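Local atomic coordinates of TETR family transcriptional repressor LFRR (Mycobacterium smegmatis, PDB entry 2V57), a protein that represses transcription of the lfrRA operon, which encodes a mycobacterial efflux pump and its regulator, by binding directly to the promoter region upstream of lfrR. Residues Arg17-Ala22 with Ala42-Ser47. Sequence-based numbering, arbitrary orientation.
Sequences RAILDA and AGVGRS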
loop_
_atom_site.group_PDB
_atom_site.type_symbol
_atom_site.label_atom_id
_atom_site.label_comp_id
_atom_site.label_asym_id
_atom_site.label_seq_id
_atom_site.Cartn_x
_atom_site.Cartn_y
_atom_site.Cartn_z
ATOM N N ARG B 17 -16.310 13.070 -16.323
ATOM C CA ARG B 17 -16.668 12.737 -14.947
ATOM C C ARG B 17 -17.321 11.356 -14.861
ATOM O O ARG B 17 -17.052 10.593 -13.941
ATOM C CB ARG B 17 -17.575 13.801 -14.333
ATOM N N ALA B 18 -18.166 11.038 -15.836
ATOM C CA ALA B 18 -18.783 9.708 -15.902
ATOM C C ALA B 18 -17.762 8.575 -16.036
ATOM O O ALA B 18 -17.873 7.542 -15.354
ATOM C CB ALA B 18 -19.818 9.647 -17.036
ATOM N N ILE B 19 -16.780 8.751 -16.917
ATOM C CA ILE B 19 -15.722 7.753 -17.120
ATOM C C ILE B 19 -14.881 7.573 -15.856
ATOM O O ILE B 19 -14.620 6.438 -15.408
ATOM C CB ILE B 19 -14.815 8.138 -18.320
ATOM C CG1 ILE B 19 -15.637 8.165 -19.623
ATOM C CG2 ILE B 19 -13.621 7.184 -18.435
ATOM C CD1 ILE B 19 -14.951 8.939 -20.773
ATOM N N LEU B 20 -14.480 8.688 -15.257
ATOM C CA LEU B 20 -13.692 8.638 -14.025
ATOM C C LEU B 20 -14.467 8.002 -12.868
ATOM O O LEU B 20 -13.917 7.216 -12.104
ATOM C CB LEU B 20 -13.228 10.038 -13.631
ATOM C CG LEU B 20 -12.145 10.618 -14.547
ATOM C CD1 LEU B 20 -11.841 12.054 -14.141
ATOM C CD2 LEU B 20 -10.885 9.765 -14.518
ATOM N N ASP B 21 -15.743 8.357 -12.743
ATOM C CA ASP B 21 -16.572 7.817 -11.681
ATOM C C ASP B 21 -16.772 6.315 -11.893
ATOM O O ASP B 21 -16.759 5.547 -10.941
ATOM C CB ASP B 21 -17.923 8.532 -11.612
ATOM C CG ASP B 21 -17.840 9.903 -10.939
ATOM O OD1 ASP B 21 -16.764 10.267 -10.432
ATOM O OD2 ASP B 21 -18.871 10.616 -10.919
ATOM N N ALA B 22 -16.930 5.901 -13.147
ATOM C CA ALA B 22 -17.041 4.482 -13.454
ATOM C C ALA B 22 -15.733 3.739 -13.167
ATOM O O ALA B 22 -15.747 2.596 -12.688
ATOM C CB ALA B 22 -17.474 4.263 -14.910
ATOM N N ALA B 42 -19.674 3.288 -17.658
ATOM C CA ALA B 42 -19.893 4.728 -17.756
ATOM C C ALA B 42 -21.023 5.069 -18.712
ATOM O O ALA B 42 -21.426 6.222 -18.797
ATOM C CB ALA B 42 -18.629 5.429 -18.202
ATOM N N GLY B 43 -21.521 4.075 -19.440
ATOM C CA GLY B 43 -22.615 4.306 -20.368
ATOM C C GLY B 43 -22.162 4.951 -21.668
ATOM O O GLY B 43 -22.938 5.614 -22.359
ATOM N N VAL B 44 -20.893 4.759 -22.007
ATOM C CA VAL B 44 -20.348 5.310 -23.247
ATOM C C VAL B 44 -19.663 4.224 -24.070
ATOM O O VAL B 44 -19.283 3.177 -23.544
ATOM C CB VAL B 44 -19.366 6.465 -22.981
ATOM C CG1 VAL B 44 -20.057 7.573 -22.207
ATOM C CG2 VAL B 44 -18.149 5.964 -22.216
ATOM N N GLY B 45 -19.517 4.470 -25.367
ATOM C CA GLY B 45 -18.883 3.503 -26.241
ATOM C C GLY B 45 -17.374 3.459 -26.078
ATOM O O GLY B 45 -16.736 4.439 -25.669
ATOM N N ARG B 46 -16.796 2.308 -26.399
ATOM C CA ARG B 46 -15.350 2.151 -26.374
ATOM C C ARG B 46 -14.708 3.227 -27.246
ATOM O O ARG B 46 -13.669 3.796 -26.906
ATOM C CB ARG B 46 -14.964 0.761 -26.877
ATOM C CG ARG B 46 -13.597 0.310 -26.421
ATOM C CD ARG B 46 -13.218 -1.023 -27.039
ATOM N NE ARG B 46 -11.890 -1.454 -26.608
ATOM C CZ ARG B 46 -11.667 -2.362 -25.662
ATOM N NH1 ARG B 46 -12.684 -2.953 -25.046
ATOM N NH2 ARG B 46 -10.424 -2.689 -25.341
ATOM N N SER B 47 -15.356 3.507 -28.369
ATOM C CA SER B 47 -14.898 4.526 -29.301
ATOM C C SER B 47 -14.809 5.897 -28.621
ATOM O O SER B 47 -13.824 6.629 -28.766
ATOM C CB SER B 47 -15.859 4.579 -30.491
ATOM O OG SER B 47 -15.423 5.495 -31.468
#
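The methyl of Ala-42 is a small knob set into a shallow dent on helix 11-27, between Ala-18, Ile-19 and Ala-22. CB of Ala-42 lies 3.6 Å from the carbonyl O of Ala-18 and 3.7 Å from CB of Ala-22, while CA of Ile-19 closes the hollow at 3.9 Å. Because Ala-18 and Ala-22 sit one turn apart with nothing larger than a methyl, the two backbones come near: the CA atoms of Ala-22 and Ala-42 are 5.2 Å apart. The same carbonyl O of Ala-18 accepts the helical bond from N of Ala-22. Here helix 11-27 of the TetR-type DNA-binding domain packs against the junction between the two helices of the helix-turn-helix motif, residues 34-53. Gly-43, with positive phi (78°), ends the preceding helix in a Schellman motif, and Gly-45 is the N-cap of helix 46-52. Between them Val-44 points its CB toward helix 11-27, and its CG2 meets CG1 of Ile-19 at 4.2 Å. CG1 of Ile-19, set anti to the backbone C (chi1 -63°), runs beside the methyl CB of Ala-42 at 4.3 Å. Ile-19 also packs on Leu-59, Tyr-52 and Tyr-53, whereas Val-44 touches Val-49.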